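Local coordinates for protein plantazolicin methyltransferase BamL (Bacillus amyloliquefaciens subsp. plantarum, PDB 5DLY) that probably methylates the amino terminus of the antibiotic plantazolicin, as an S-adenosylmethionine-dependent N-methyltransferase, and binds S-adenosyl-L-homocysteine together with a monoazolic substrate analogue, at residues S189-M192 and E193-K196; E1-T4 and I5-S9. One frame throughout, in Å; residues are numbered along the deposited sequence.

How the contacts relate
From the N terminus, contact 2 (1-4 with 5-9) comes first and is complete within the opening helix 2-8. Contact 1 (189-192 with 193-196) follows far downstream, where the loop after helix 176-187 enters helix 192-203. Each is a local turn of continuous chain; the two lie in series, neither nested nor crossed. In space their centres are about 11 Å apart, and they touch: I2 CD1 packs 3.4 Å from E194 O, and I5 CG2 lies 3.7 Å from E194 OE2. The N-terminal helix is thereby laid against the first turns of helix 192-203, whose preceding loop reaches the bound substrate analogue through S189.

Contact 1 (S189-M192 and E193-K196); sequences SLTM and EEFK. With 5D7 (prop-2-en-1-yl 2-[(1S)-1-amino-4-carbamimidamidobutyl]-1,3-thiazole-4-carboxylate), chain B.
T191 and E194 meet in a reciprocal pair of bonds at the start of helix 192-203. E194 N donates to T191 OG1 over 3.2 Å at an N-H...O angle of 163°, while T191 N returns a bond to E194 OE1 at 3.1 Å. OE1 receives that donor from above the carboxylate plane, 43° out of it. T191 holds OG1 between its backbone N and carbonyl carbon (chi1 60°), which aims the hydroxyl oxygen at the N-H of E194. A water 2.7 Å from T191 OG1 also donates to E193 OE1.

One residue before the cap, L190 lays CD2 beside the same carboxylate, 3.6 Å from E194 OE1, and its CD1 meets F195 CD1 at 4.1 Å. The helical bonds begin here with F195 N to T191 O and K196 N to M192 O, and M192 SD passes obliquely by K196 CG, 4.0 Å away.

In the next shell, R163 makes a salt bridge to E194 OE1, so the capping oxygen has a second, charged partner, and V213 and L258 pack against M192 and F195. At the other end, S189 OG accepts from NH2 of the ligand's guanidinium at 3.0 Å and is also hydrogen-bonded to Q185 O. The T191-E194 pair is a capping box at the N-terminus of helix 192-203; the loop leading into it contributes S189 to the pocket for the ligand's guanidinium.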
# COMPACT_ATOMS: atom_id res chain seq x y z
N SER A 189 6.12 -1.63 -12.37
CA SER A 189 5.31 -2.51 -11.53
C SER A 189 5.64 -3.99 -11.72
O SER A 189 6.25 -4.38 -12.72
CB SER A 189 3.82 -2.30 -11.81
OG SER A 189 3.49 -0.92 -11.70
N LEU A 190 5.25 -4.81 -10.74
CA LEU A 190 5.35 -6.25 -10.86
C LEU A 190 4.09 -6.80 -11.50
O LEU A 190 3.04 -6.13 -11.51
CB LEU A 190 5.55 -6.90 -9.49
CG LEU A 190 6.82 -6.49 -8.72
CD1 LEU A 190 6.76 -7.02 -7.30
CD2 LEU A 190 8.10 -6.93 -9.42
N THR A 191 4.18 -8.01 -12.03
CA THR A 191 3.01 -8.77 -12.42
C THR A 191 2.55 -9.60 -11.23
O THR A 191 3.28 -9.78 -10.26
CB THR A 191 3.31 -9.74 -13.58
OG1 THR A 191 4.33 -10.66 -13.17
CG2 THR A 191 3.76 -8.99 -14.82
N MET A 192 1.32 -10.11 -11.31
CA MET A 192 0.81 -11.02 -10.31
C MET A 192 1.76 -12.19 -10.03
O MET A 192 2.06 -12.50 -8.88
CB MET A 192 -0.56 -11.55 -10.74
CG MET A 192 -1.14 -12.59 -9.81
SD MET A 192 -1.11 -11.99 -8.12
CE MET A 192 -2.41 -10.76 -8.19
N GLU A 193 2.24 -12.81 -11.11
CA GLU A 193 3.19 -13.92 -11.03
C GLU A 193 4.45 -13.54 -10.25
O GLU A 193 4.88 -14.28 -9.35
CB GLU A 193 3.54 -14.37 -12.45
CG GLU A 193 4.59 -15.46 -12.55
CD GLU A 193 4.98 -15.74 -13.98
OE1 GLU A 193 5.82 -15.00 -14.54
OE2 GLU A 193 4.43 -16.71 -14.55
N GLU A 194 5.04 -12.40 -10.58
CA GLU A 194 6.27 -11.94 -9.92
C GLU A 194 6.05 -11.61 -8.46
O GLU A 194 6.89 -11.89 -7.62
CB GLU A 194 6.86 -10.72 -10.64
CG GLU A 194 7.42 -11.02 -12.02
CD GLU A 194 7.64 -9.77 -12.84
OE1 GLU A 194 7.14 -8.69 -12.46
OE2 GLU A 194 8.32 -9.87 -13.89
N PHE A 195 4.91 -10.98 -8.18
CA PHE A 195 4.54 -10.59 -6.82
C PHE A 195 4.34 -11.82 -5.94
O PHE A 195 4.81 -11.85 -4.79
CB PHE A 195 3.27 -9.73 -6.90
CG PHE A 195 2.88 -9.04 -5.61
CD1 PHE A 195 3.83 -8.39 -4.82
CD2 PHE A 195 1.55 -8.99 -5.23
CE1 PHE A 195 3.45 -7.73 -3.65
CE2 PHE A 195 1.16 -8.33 -4.06
CZ PHE A 195 2.12 -7.70 -3.28
N LYS A 196 3.67 -12.83 -6.48
CA LYS A 196 3.46 -14.11 -5.77
C LYS A 196 4.79 -14.77 -5.41
O LYS A 196 4.98 -15.23 -4.28
CB LYS A 196 2.63 -15.08 -6.62
CG LYS A 196 1.12 -14.89 -6.52
CD LYS A 196 0.40 -16.11 -7.09
CE LYS A 196 -1.08 -16.12 -6.76
NZ LYS A 196 -1.96 -15.95 -7.96
O9 5D7 B . -3.54 3.36 -8.14
C6 5D7 B . -3.23 3.91 -9.19
O7 5D7 B . -4.08 3.81 -10.35
C8 5D7 B . -5.24 2.98 -10.37
C2 5D7 B . -1.99 4.71 -9.31
N3 5D7 B . -1.23 5.04 -8.23
C4 5D7 B . -0.15 5.78 -8.50
S5 5D7 B . -0.09 6.10 -10.20
C1 5D7 B . -1.53 5.21 -10.54
CA 5D7 B . 0.89 6.33 -7.60
N 5D7 B . 0.44 6.12 -6.23
CB 5D7 B . 2.26 5.67 -7.83
CG 5D7 B . 2.25 4.15 -8.02
CD 5D7 B . 3.56 3.58 -7.51
NE 5D7 B . 3.61 2.15 -7.82
CZ 5D7 B . 4.05 1.56 -8.93
NH2 5D7 B . 4.01 0.30 -9.03
NH1 5D7 B . 4.52 2.25 -9.89
C3 5D7 B . -5.85 3.06 -11.75
C5 5D7 B . -7.16 2.99 -11.91
O HOH W 1 5.01 -12.36 -15.10

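Contact 2 (E1-T4 and I5-S9)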
# COMPACT_ATOMS: atom_id res chain seq x y z
N GLU A 1 14.68 -16.86 -10.53
CA GLU A 1 15.11 -16.09 -9.33
C GLU A 1 14.44 -14.73 -9.30
O GLU A 1 14.58 -13.91 -10.22
CB GLU A 1 16.63 -15.92 -9.30
CG GLU A 1 17.18 -15.36 -8.00
CD GLU A 1 17.54 -16.43 -6.99
OE1 GLU A 1 18.53 -17.17 -7.23
OE2 GLU A 1 16.84 -16.55 -5.96
N ILE A 2 13.70 -14.50 -8.22
CA ILE A 2 13.00 -13.23 -8.03
C ILE A 2 13.99 -12.09 -7.79
O ILE A 2 13.72 -10.96 -8.19
CB ILE A 2 11.90 -13.34 -6.94
CG1 ILE A 2 10.98 -12.11 -6.94
CG2 ILE A 2 12.51 -13.57 -5.56
CD1 ILE A 2 10.23 -11.87 -8.23
N GLU A 3 15.13 -12.39 -7.16
CA GLU A 3 16.18 -11.40 -6.95
C GLU A 3 16.63 -10.76 -8.26
O GLU A 3 16.69 -9.53 -8.37
CB GLU A 3 17.37 -12.02 -6.19
CG GLU A 3 18.63 -11.16 -6.14
CD GLU A 3 18.51 -9.96 -5.23
OE1 GLU A 3 17.69 -10.00 -4.29
OE2 GLU A 3 19.26 -8.97 -5.44
N THR A 4 16.93 -11.58 -9.27
CA THR A 4 17.39 -11.07 -10.56
C THR A 4 16.29 -10.30 -11.32
O THR A 4 16.57 -9.26 -11.92
CB THR A 4 17.97 -12.18 -11.46
OG1 THR A 4 18.79 -13.06 -10.69
CG2 THR A 4 18.82 -11.56 -12.56
N ILE A 5 15.05 -10.80 -11.28
CA ILE A 5 13.91 -10.08 -11.86
C ILE A 5 13.82 -8.68 -11.24
O ILE A 5 13.67 -7.68 -11.94
CB ILE A 5 12.58 -10.84 -11.66
CG1 ILE A 5 12.48 -12.01 -12.64
CG2 ILE A 5 11.38 -9.91 -11.84
CD1 ILE A 5 11.54 -13.11 -12.21
N VAL A 6 13.94 -8.63 -9.92
CA VAL A 6 13.93 -7.35 -9.19
C VAL A 6 15.12 -6.46 -9.57
O VAL A 6 14.94 -5.26 -9.80
CB VAL A 6 13.83 -7.58 -7.67
CG1 VAL A 6 14.21 -6.33 -6.89
CG2 VAL A 6 12.42 -8.03 -7.31
N ARG A 7 16.32 -7.03 -9.67
CA ARG A 7 17.49 -6.24 -10.04
C ARG A 7 17.41 -5.71 -11.47
O ARG A 7 17.84 -4.58 -11.74
CB ARG A 7 18.80 -7.03 -9.85
CG ARG A 7 19.18 -7.33 -8.40
CD ARG A 7 19.86 -6.18 -7.68
NE ARG A 7 18.97 -5.04 -7.41
CZ ARG A 7 17.99 -5.03 -6.51
NH1 ARG A 7 17.74 -6.10 -5.77
NH2 ARG A 7 17.25 -3.94 -6.37
N GLU A 8 16.84 -6.50 -12.37
CA GLU A 8 16.79 -6.14 -13.78
C GLU A 8 15.71 -5.10 -14.10
O GLU A 8 15.78 -4.44 -15.13
CB GLU A 8 16.63 -7.38 -14.66
CG GLU A 8 17.92 -8.16 -14.84
CD GLU A 8 19.05 -7.32 -15.41
OE1 GLU A 8 19.97 -6.95 -14.66
OE2 GLU A 8 19.02 -7.00 -16.62
N SER A 9 14.75 -4.97 -13.19
CA SER A 9 13.71 -3.94 -13.29
C SER A 9 14.01 -2.70 -12.43
O SER A 9 13.19 -1.78 -12.35
CB SER A 9 12.33 -4.52 -12.95
OG SER A 9 12.35 -5.25 -11.73
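T4 runs its CG2, anti to the backbone N, beside the E8 side chain and comes 4.2 Å from E8 CG, the two chains pointing the same way. Their backbones are joined by E8 N donating to T4 O at 2.8 Å. I5 lays CG1 and CD1 against E1 O, one turn earlier, each 3.7 Å away, alongside the weak bond from I5 N to that carbonyl. Its CG2 meets I2 CD1 at 4.3 Å, an apolar edge that continues onto helix 192-203, where I2 rests on L198 and V201 and I5 touches E194.

E3, third in extent of contact, reaches forward to R7. A bend at chi2 (72°) brings its carboxylate forward along the helix, toward R7, and R7 NH1 donates to E3 OE2 over 3.3 Å with an N-H...O angle of 161°. The acceptor lies at the edge of the guanidinium, close to its plane, yet the donor approaches from above the carboxylate, the two planes being 43° apart. This long salt bridge is one of two: R7 NH2 pairs with E10, which would help fix the rotation of the guanidinium.

At the far end S9 leaves helical geometry, its OG donating to I5 O at 2.8 Å. The pattern is a short amphipathic helix with an i to i+4 Glu-Arg salt bridge, its inner side packed by I2 and V6 against helices 192-203 and 139-148 respectively.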